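Local coordinates for protein carboxypeptidase D (Drosophila melanogaster, PDB 3MN8) that removes C-terminal arginine or lysine residues from peptides and proteins as a zinc-dependent metallocarboxypeptidase, serving the processing of growth factors, peptide hormones and neuropeptides, at residues Leu78-Asn83 with Gln130-Thr135; Arg85-Leu90 with Glu373-Leu378. All coordinates share one frame; numbering follows the deposited sequence.

Contact 1 (Leu78-Asn83 with Gln130-Thr135); sequences LQISRN and QLVNST. With NAG (2-acetamido-2-deoxy-beta-D-glucopyranose), chain E.
The guanidinium of Arg82 has O6 of the attached N-acetylglucosamine over one face. Asn133 ND2 and the sugar C1 lie at its edge. The Arg82 guanidinium and the Asn133 amide are turned 69° apart. Arg82 NH2 and Asn133 ND2 are close but both are donors, and no hydrogen bond joins them. Asn133 ND2 is instead bonded covalently to C1 of the sugar, at 1.4 Å. Asn133-Ser134-Thr135 is the Asn-X-Thr sequon, and Asn133 carries the N-linked sugar. Arg82 NH2 donates to the ring oxygen O5 of the sugar at 3.2 Å, with a bent N-H...O angle of 138°. The arginine so adds one bent bond beside the glycosidic link. Its CG stands opposite the backbone N (chi1 175°), and bends at chi2 and chi3 take the chain across Asn133. On the way Arg82 CD passes alongside Asn133 OD1. Deeper in, the contact is apolar: Ile80 CG2 meets Val132 CG1 at 4.0 Å. Ser134 OG and Thr135 OG1 turn back onto the helix, donating to Gln130 O at 2.6 Å and Leu131 O at 2.8 Å. Thr135 OG1 also bonds His336. Residues 130-135 lie on helix 126-134 and lead into strand 136-140. That strand runs antiparallel to strand 74-80, with backbone bonds from Ile80 to Ile137 and Leu78 to Leu139. On its other side, strand 74-80 is flanked by strand 61-68.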
ATOM      1  N   LEU A  78      -8.333   6.760  -7.273  1.00 37.75           N
ATOM      2  CA  LEU A  78      -9.731   6.390  -7.156  1.00 24.31           C
ATOM      3  C   LEU A  78      -9.960   5.741  -5.819  1.00 22.88           C
ATOM      4  O   LEU A  78      -9.372   4.701  -5.529  1.00 28.68           O
ATOM      5  CB  LEU A  78     -10.147   5.416  -8.259  1.00 24.56           C
ATOM      6  CG  LEU A  78     -11.655   5.121  -8.348  1.00 32.85           C
ATOM      7  CD1 LEU A  78     -12.414   6.320  -8.920  1.00 18.74           C
ATOM      8  CD2 LEU A  78     -11.959   3.867  -9.179  1.00 27.85           C
ATOM      9  N   GLN A  79     -10.815   6.358  -5.014  1.00 21.70           N
ATOM     10  CA  GLN A  79     -11.306   5.759  -3.776  1.00 25.02           C
ATOM     11  C   GLN A  79     -12.557   4.916  -3.985  1.00 26.28           C
ATOM     12  O   GLN A  79     -13.481   5.324  -4.683  1.00 25.40           O
ATOM     13  CB  GLN A  79     -11.631   6.842  -2.758  1.00 21.91           C
ATOM     14  CG  GLN A  79     -12.491   6.369  -1.633  1.00 18.88           C
ATOM     15  CD  GLN A  79     -12.954   7.516  -0.782  1.00 27.67           C
ATOM     16  OE1 GLN A  79     -13.021   8.653  -1.245  1.00 23.97           O
ATOM     17  NE2 GLN A  79     -13.284   7.229   0.470  1.00 22.10           N
ATOM     18  N   ILE A  80     -12.578   3.748  -3.351  1.00 36.89           N
ATOM     19  CA  ILE A  80     -13.735   2.862  -3.330  1.00 29.57           C
ATOM     20  C   ILE A  80     -14.093   2.576  -1.881  1.00 38.64           C
ATOM     21  O   ILE A  80     -13.238   2.159  -1.098  1.00 46.25           O
ATOM     22  CB  ILE A  80     -13.409   1.532  -4.003  1.00 29.78           C
ATOM     23  CG1 ILE A  80     -13.024   1.772  -5.467  1.00 26.12           C
ATOM     24  CG2 ILE A  80     -14.583   0.573  -3.865  1.00 29.42           C
ATOM     25  CD1 ILE A  80     -12.364   0.603  -6.151  1.00 24.69           C
ATOM     26  N   SER A  81     -15.351   2.797  -1.517  1.00 44.17           N
ATOM     27  CA  SER A  81     -15.771   2.618  -0.133  1.00 35.33           C
ATOM     28  C   SER A  81     -17.241   2.261  -0.049  1.00 42.77           C
ATOM     29  O   SER A  81     -17.972   2.401  -1.029  1.00 54.55           O
ATOM     30  CB  SER A  81     -15.533   3.904   0.637  1.00 30.48           C
ATOM     31  OG  SER A  81     -16.203   4.969  -0.003  1.00 52.60           O
ATOM     32  N   ARG A  82     -17.676   1.804   1.124  1.00 48.91           N
ATOM     33  CA  ARG A  82     -19.099   1.557   1.355  1.00 49.95           C
ATOM     34  C   ARG A  82     -19.833   2.849   1.039  1.00 55.03           C
ATOM     35  O   ARG A  82     -20.820   2.855   0.296  1.00 60.88           O
ATOM     36  CB  ARG A  82     -19.352   1.114   2.806  1.00 52.35           C
ATOM     37  CG  ARG A  82     -20.822   0.931   3.207  1.00 51.74           C
ATOM     38  CD  ARG A  82     -21.092  -0.460   3.767  1.00 63.09           C
ATOM     39  NE  ARG A  82     -21.549  -0.441   5.150  1.00 68.45           N
ATOM     40  CZ  ARG A  82     -22.136  -1.459   5.783  1.00 78.65           C
ATOM     41  NH1 ARG A  82     -22.502  -1.314   7.050  1.00 72.22           N
ATOM     42  NH2 ARG A  82     -22.367  -2.616   5.169  1.00 83.50           N
ATOM     43  N   ASN A  83     -19.318   3.948   1.584  1.00 43.65           N
ATOM     44  CA  ASN A  83     -19.905   5.263   1.362  1.00 39.62           C
ATOM     45  C   ASN A  83     -18.843   6.316   1.159  1.00 31.63           C
ATOM     46  O   ASN A  83     -18.191   6.737   2.110  1.00 42.52           O
ATOM     47  CB  ASN A  83     -20.782   5.658   2.545  1.00 58.45           C
ATOM     48  CG  ASN A  83     -21.087   7.151   2.575  1.00 70.83           C
ATOM     49  OD1 ASN A  83     -21.193   7.799   1.531  1.00 71.44           O
ATOM     50  ND2 ASN A  83     -21.236   7.701   3.781  1.00 72.65           N
ATOM     51  N   GLN A 130     -18.084  -7.638   0.893  1.00 32.98           N
ATOM     52  CA  GLN A 130     -17.724  -7.546   2.301  1.00 43.69           C
ATOM     53  C   GLN A 130     -16.391  -6.845   2.443  1.00 38.02           C
ATOM     54  O   GLN A 130     -16.178  -6.069   3.377  1.00 37.19           O
ATOM     55  CB  GLN A 130     -17.676  -8.932   2.938  1.00 47.85           C
ATOM     56  CG  GLN A 130     -17.989  -8.927   4.435  1.00 56.56           C
ATOM     57  CD  GLN A 130     -16.806  -8.494   5.275  1.00 54.11           C
ATOM     58  OE1 GLN A 130     -15.673  -8.511   4.801  1.00 64.97           O
ATOM     59  NE2 GLN A 130     -17.056  -8.111   6.526  1.00 52.42           N
ATOM     60  N   LEU A 131     -15.494  -7.123   1.509  1.00 32.45           N
ATOM     61  CA  LEU A 131     -14.218  -6.424   1.460  1.00 38.21           C
ATOM     62  C   LEU A 131     -14.446  -4.913   1.364  1.00 30.51           C
ATOM     63  O   LEU A 131     -13.882  -4.129   2.123  1.00 28.81           O
ATOM     64  CB  LEU A 131     -13.411  -6.895   0.249  1.00 33.88           C
ATOM     65  CG  LEU A 131     -12.059  -6.207   0.078  1.00 37.82           C
ATOM     66  CD1 LEU A 131     -11.151  -6.591   1.234  1.00 29.34           C
ATOM     67  CD2 LEU A 131     -11.440  -6.564  -1.268  1.00 32.46           C
ATOM     68  N   VAL A 132     -15.297  -4.521   0.428  1.00 31.06           N
ATOM     69  CA  VAL A 132     -15.556  -3.112   0.154  1.00 38.44           C
ATOM     70  C   VAL A 132     -16.263  -2.406   1.307  1.00 49.12           C
ATOM     71  O   VAL A 132     -15.941  -1.254   1.630  1.00 56.82           O
ATOM     72  CB  VAL A 132     -16.398  -2.936  -1.130  1.00 37.35           C
ATOM     73  CG1 VAL A 132     -16.804  -1.485  -1.296  1.00 46.60           C
ATOM     74  CG2 VAL A 132     -15.611  -3.403  -2.340  1.00 30.19           C
ATOM     75  N   ASN A 133     -17.234  -3.096   1.903  1.00 43.73           N
ATOM     76  CA  ASN A 133     -17.975  -2.570   3.037  1.00 35.08           C
ATOM     77  C   ASN A 133     -17.065  -2.228   4.220  1.00 37.99           C
ATOM     78  O   ASN A 133     -17.308  -1.262   4.951  1.00 43.87           O
ATOM     79  CB  ASN A 133     -19.032  -3.583   3.479  1.00 48.38           C
ATOM     80  CG  ASN A 133     -20.310  -3.484   2.677  1.00 49.07           C
ATOM     81  OD1 ASN A 133     -20.373  -2.780   1.668  1.00 41.88           O
ATOM     82  ND2 ASN A 133     -21.341  -4.189   3.126  1.00 57.67           N
ATOM     83  N   SER A 134     -16.008  -3.014   4.390  1.00 31.36           N
ATOM     84  CA  SER A 134     -15.222  -2.986   5.617  1.00 36.34           C
ATOM     85  C   SER A 134     -13.892  -2.279   5.457  1.00 38.92           C
ATOM     86  O   SER A 134     -13.173  -2.080   6.437  1.00 39.10           O
ATOM     87  CB  SER A 134     -14.970  -4.414   6.105  1.00 38.35           C
ATOM     88  OG  SER A 134     -14.417  -5.207   5.066  1.00 35.99           O
ATOM     89  N   THR A 135     -13.561  -1.916   4.222  1.00 43.56           N
ATOM     90  CA  THR A 135     -12.275  -1.285   3.935  1.00 40.61           C
ATOM     91  C   THR A 135     -12.432  -0.066   3.054  1.00 30.10           C
ATOM     92  O   THR A 135     -13.259  -0.048   2.140  1.00 43.64           O
ATOM     93  CB  THR A 135     -11.307  -2.248   3.220  1.00 47.09           C
ATOM     94  OG1 THR A 135     -11.540  -3.600   3.649  1.00 34.07           O
ATOM     95  CG2 THR A 135      -9.869  -1.852   3.516  1.00 39.38           C
TER
HETATM   96  C1  NAG E 501     -22.349  -4.203   2.104  1.00 55.32           C
HETATM   97  C2  NAG E 501     -23.058  -5.362   2.802  1.00 67.95           C
HETATM   98  C3  NAG E 501     -24.498  -5.548   2.339  1.00 79.93           C
HETATM   99  C4  NAG E 501     -25.211  -4.202   2.229  1.00 73.40           C
HETATM  100  C5  NAG E 501     -24.349  -3.205   1.470  1.00 59.12           C
HETATM  101  C6  NAG E 501     -25.012  -1.842   1.432  1.00 76.10           C
HETATM  102  C7  NAG E 501     -22.094  -7.320   1.564  1.00 67.71           C
HETATM  103  C8  NAG E 501     -22.189  -6.655   0.214  1.00 71.95           C
HETATM  104  N2  NAG E 501     -22.297  -6.600   2.675  1.00 73.78           N
HETATM  105  O3  NAG E 501     -25.166  -6.391   3.259  1.00 89.80           O
HETATM  106  O4  NAG E 501     -26.453  -4.347   1.570  1.00 76.08           O
HETATM  107  O5  NAG E 501     -23.127  -3.039   2.140  1.00 39.80           O
HETATM  108  O6  NAG E 501     -24.874  -1.270   2.715  1.00 77.28           O
HETATM  109  O7  NAG E 501     -21.817  -8.517   1.628  1.00 46.04           O

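Contact 2 (Arg85-Leu90 with Glu373-Leu378); sequences RSRNLL and EYWRLL
Glu373 reaches from its strand into the loop 85-90, where it meets Arg87, Leu89 and Leu90. Its CB packs on Leu90 CD2 at 3.9 Å. Its CG lies 4.1 Å from Leu89 CD1, which also borders the carboxylate carbon CD. The chain is extended beyond CG (chi2 170°), which carries the carboxylate up to the loop backbone. There OE1 accepts the N-H of Leu90 at 2.7 Å, nearly in line with its own C-O bond and almost straight at 165°. OE2 takes Arg87 NH2 in a salt bridge, also at 2.7 Å and at 175°. NH2 comes on the syn side, somewhat out of the carboxylate plane, while OE2 lies in the guanidinium plane. The carboxylate thus meets the guanidinium at its edge. Ser369 OG gives OE2 a further bond, and Arg87 NE is held by Thr91 O. Arg87 NH2 also sits at the edge of the Trp375 indole, 3.2 Å from CZ2. The same indole donates from NE1 to Leu90 O at 3.1 Å. Leu90 O lies in the ring plane, but the donor stands well above the carbonyl plane. Lys340 NZ is a second donor to Leu90 O. The contact joins the catalytic domain to the transthyretin-like domain. Strand 373-376 is an outer strand of a three-stranded sheet there, next to strand 339-344. Loop 85-90 connects strands 74-80 and 93-97 of the catalytic sheet.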
ATOM      1  N   ARG A  85     -18.830   9.394   0.808  1.00 26.17           N
ATOM      2  CA  ARG A  85     -18.951  10.673   1.497  1.00 37.24           C
ATOM      3  C   ARG A  85     -17.974  10.810   2.664  1.00 41.71           C
ATOM      4  O   ARG A  85     -17.252  11.796   2.769  1.00 52.26           O
ATOM      5  CB  ARG A  85     -20.377  10.891   1.992  1.00 58.30           C
ATOM      6  CG  ARG A  85     -21.405  11.024   0.880  1.00 76.79           C
ATOM      7  CD  ARG A  85     -22.624  11.797   1.362  1.00 96.19           C
ATOM      8  NE  ARG A  85     -22.418  13.247   1.338  1.00106.16           N
ATOM      9  CZ  ARG A  85     -22.034  13.979   2.383  1.00101.77           C
ATOM     10  NH1 ARG A  85     -21.884  15.293   2.247  1.00 96.76           N
ATOM     11  NH2 ARG A  85     -21.799  13.404   3.559  1.00 97.32           N
ATOM     12  N   SER A  86     -17.956   9.819   3.547  1.00 55.27           N
ATOM     13  CA  SER A  86     -17.052   9.838   4.697  1.00 50.29           C
ATOM     14  C   SER A  86     -16.236   8.552   4.778  1.00 56.68           C
ATOM     15  O   SER A  86     -16.031   7.857   3.781  1.00 73.84           O
ATOM     16  CB  SER A  86     -17.837  10.038   5.998  1.00 44.94           C
ATOM     17  OG  SER A  86     -18.548  11.275   6.013  1.00 49.21           O
ATOM     18  N   ARG A  87     -15.750   8.259   5.973  1.00 51.84           N
ATOM     19  CA  ARG A  87     -15.136   6.974   6.261  1.00 42.48           C
ATOM     20  C   ARG A  87     -15.774   6.492   7.550  1.00 40.58           C
ATOM     21  O   ARG A  87     -15.702   7.173   8.568  1.00 30.21           O
ATOM     22  CB  ARG A  87     -13.620   7.119   6.448  1.00 19.30           C
ATOM     23  CG  ARG A  87     -12.803   5.920   5.971  1.00 22.94           C
ATOM     24  CD  ARG A  87     -11.370   5.982   6.448  1.00 23.33           C
ATOM     25  NE  ARG A  87     -11.259   5.511   7.824  1.00 39.38           N
ATOM     26  CZ  ARG A  87     -11.132   6.299   8.881  1.00 39.76           C
ATOM     27  NH1 ARG A  87     -11.091   7.615   8.741  1.00 51.10           N
ATOM     28  NH2 ARG A  87     -11.044   5.764  10.080  1.00 47.39           N
ATOM     29  N   ASN A  88     -16.428   5.339   7.513  1.00 44.90           N
ATOM     30  CA  ASN A  88     -17.050   4.820   8.725  1.00 32.73           C
ATOM     31  C   ASN A  88     -16.014   4.608   9.819  1.00 39.66           C
ATOM     32  O   ASN A  88     -14.914   4.102   9.572  1.00 43.53           O
ATOM     33  CB  ASN A  88     -17.794   3.521   8.439  1.00 45.32           C
ATOM     34  CG  ASN A  88     -18.894   3.705   7.416  1.00 63.07           C
ATOM     35  OD1 ASN A  88     -18.907   3.046   6.370  1.00 73.40           O
ATOM     36  ND2 ASN A  88     -19.821   4.615   7.704  1.00 68.14           N
ATOM     37  N   LEU A  89     -16.363   5.005  11.032  1.00 30.96           N
ATOM     38  CA  LEU A  89     -15.455   4.859  12.145  1.00 29.09           C
ATOM     39  C   LEU A  89     -14.835   3.464  12.112  1.00 35.08           C
ATOM     40  O   LEU A  89     -15.529   2.470  11.927  1.00 37.92           O
ATOM     41  CB  LEU A  89     -16.199   5.080  13.460  1.00 27.72           C
ATOM     42  CG  LEU A  89     -15.309   5.380  14.666  1.00 25.28           C
ATOM     43  CD1 LEU A  89     -14.773   6.792  14.545  1.00 13.61           C
ATOM     44  CD2 LEU A  89     -16.076   5.216  15.957  1.00 37.16           C
ATOM     45  N   LEU A  90     -13.520   3.410  12.270  1.00 32.38           N
ATOM     46  CA  LEU A  90     -12.796   2.152  12.387  1.00 37.57           C
ATOM     47  C   LEU A  90     -12.742   1.336  11.101  1.00 37.16           C
ATOM     48  O   LEU A  90     -12.301   0.190  11.117  1.00 32.35           O
ATOM     49  CB  LEU A  90     -13.331   1.311  13.549  1.00 34.00           C
ATOM     50  CG  LEU A  90     -12.975   1.894  14.920  1.00 36.50           C
ATOM     51  CD1 LEU A  90     -13.558   1.089  16.075  1.00 14.77           C
ATOM     52  CD2 LEU A  90     -11.465   1.995  15.037  1.00 30.07           C
ATOM     53  N   GLU A 373      -9.006   7.008  16.511  1.00 22.17           N
ATOM     54  CA  GLU A 373      -8.963   5.641  16.035  1.00 35.34           C
ATOM     55  C   GLU A 373      -7.537   5.159  15.843  1.00 39.17           C
ATOM     56  O   GLU A 373      -6.638   5.945  15.533  1.00 40.14           O
ATOM     57  CB  GLU A 373      -9.697   5.506  14.700  1.00 33.04           C
ATOM     58  CG  GLU A 373     -10.701   6.583  14.398  1.00 40.59           C
ATOM     59  CD  GLU A 373     -11.200   6.493  12.965  1.00 39.58           C
ATOM     60  OE1 GLU A 373     -11.884   5.492  12.650  1.00 24.43           O
ATOM     61  OE2 GLU A 373     -10.902   7.412  12.157  1.00 35.27           O
ATOM     62  N   TYR A 374      -7.343   3.855  16.010  1.00 30.15           N
ATOM     63  CA  TYR A 374      -6.074   3.220  15.687  1.00 32.91           C
ATOM     64  C   TYR A 374      -6.357   1.797  15.219  1.00 42.14           C
ATOM     65  O   TYR A 374      -7.337   1.168  15.632  1.00 31.36           O
ATOM     66  CB  TYR A 374      -5.149   3.182  16.898  1.00 27.00           C
ATOM     67  CG  TYR A 374      -5.526   2.097  17.876  1.00 33.31           C
ATOM     68  CD1 TYR A 374      -6.406   2.352  18.932  1.00 21.73           C
ATOM     69  CD2 TYR A 374      -5.026   0.803  17.728  1.00 32.27           C
ATOM     70  CE1 TYR A 374      -6.775   1.337  19.815  1.00 33.36           C
ATOM     71  CE2 TYR A 374      -5.386  -0.209  18.604  1.00 32.64           C
ATOM     72  CZ  TYR A 374      -6.258   0.064  19.643  1.00 31.31           C
ATOM     73  OH  TYR A 374      -6.604  -0.941  20.506  1.00 33.58           O
ATOM     74  N   TRP A 375      -5.500   1.307  14.333  1.00 33.20           N
ATOM     75  CA  TRP A 375      -5.538  -0.072  13.909  1.00 17.18           C
ATOM     76  C   TRP A 375      -4.128  -0.580  14.095  1.00 32.88           C
ATOM     77  O   TRP A 375      -3.186   0.012  13.562  1.00 37.48           O
ATOM     78  CB  TRP A 375      -5.892  -0.182  12.426  1.00 21.54           C
ATOM     79  CG  TRP A 375      -7.143   0.512  12.037  1.00 23.82           C
ATOM     80  CD1 TRP A 375      -8.357  -0.065  11.754  1.00 22.84           C
ATOM     81  CD2 TRP A 375      -7.314   1.921  11.857  1.00 27.76           C
ATOM     82  NE1 TRP A 375      -9.274   0.908  11.427  1.00 19.69           N
ATOM     83  CE2 TRP A 375      -8.660   2.134  11.486  1.00 29.42           C
ATOM     84  CE3 TRP A 375      -6.462   3.029  11.982  1.00 17.01           C
ATOM     85  CZ2 TRP A 375      -9.168   3.401  11.248  1.00 22.42           C
ATOM     86  CZ3 TRP A 375      -6.972   4.284  11.754  1.00 16.69           C
ATOM     87  CH2 TRP A 375      -8.309   4.462  11.388  1.00 18.42           C
ATOM     88  N   ARG A 376      -3.964  -1.665  14.843  1.00 27.93           N
ATOM     89  CA  ARG A 376      -2.637  -2.224  15.033  1.00 21.18           C
ATOM     90  C   ARG A 376      -2.591  -3.625  14.461  1.00 33.96           C
ATOM     91  O   ARG A 376      -3.142  -4.584  15.023  1.00 23.31           O
ATOM     92  CB  ARG A 376      -2.234  -2.210  16.506  1.00 25.89           C
ATOM     93  CG  ARG A 376      -0.876  -2.841  16.800  1.00 35.50           C
ATOM     94  CD  ARG A 376       0.266  -2.071  16.170  1.00 33.46           C
ATOM     95  NE  ARG A 376       1.558  -2.710  16.423  1.00 41.17           N
ATOM     96  CZ  ARG A 376       2.719  -2.318  15.902  1.00 46.42           C
ATOM     97  NH1 ARG A 376       2.777  -1.282  15.079  1.00 68.32           N
ATOM     98  NH2 ARG A 376       3.832  -2.962  16.205  1.00 53.41           N
ATOM     99  N   LEU A 377      -1.945  -3.730  13.311  1.00 30.83           N
ATOM    100  CA  LEU A 377      -1.846  -5.007  12.636  1.00 29.47           C
ATOM    101  C   LEU A 377      -1.022  -5.932  13.497  1.00 25.08           C
ATOM    102  O   LEU A 377       0.046  -5.559  13.971  1.00 39.22           O
ATOM    103  CB  LEU A 377      -1.181  -4.829  11.276  1.00 22.50           C
ATOM    104  CG  LEU A 377      -1.869  -3.855  10.327  1.00 29.04           C
ATOM    105  CD1 LEU A 377      -1.247  -3.972   8.949  1.00 28.52           C
ATOM    106  CD2 LEU A 377      -3.369  -4.108  10.279  1.00 26.58           C
ATOM    107  N   LEU A 378      -1.500  -7.150  13.688  1.00 36.31           N
ATOM    108  CA  LEU A 378      -0.771  -8.091  14.520  1.00 32.64           C
ATOM    109  C   LEU A 378      -0.782  -9.513  13.966  1.00 18.09           C
ATOM    110  O   LEU A 378      -1.743  -9.972  13.372  1.00 31.29           O
ATOM    111  CB  LEU A 378      -1.298  -8.059  15.966  1.00 27.21           C
ATOM    112  CG  LEU A 378      -1.009  -6.824  16.842  1.00 22.92           C
ATOM    113  CD1 LEU A 378      -1.801  -6.859  18.129  1.00 25.44           C
ATOM    114  CD2 LEU A 378       0.472  -6.698  17.163  1.00 23.68           C
TER

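How the contacts relate
Contacts 1 and 2 are neighbours, with centres about 12 Å apart. They touch where Arg82 CB packs near Asn88 OD1 at 4.1 Å. The first segments of both follow one another along the chain: after strand 74-80 the chain continues through Asn83, whose OD1 bonds Arg85 N, into loop 85-90. The same connection takes part in both contacts. Its start lies beside the helix that carries the glycosylated Asn133, within the catalytic domain. Its later part meets the transthyretin-like domain. Neither contact lies at the zinc site of His101, Glu104 and His217 or in the inhibitor pocket. The connection does continue into strand 93-97, which lies beside the strand 212-217 that carries His217.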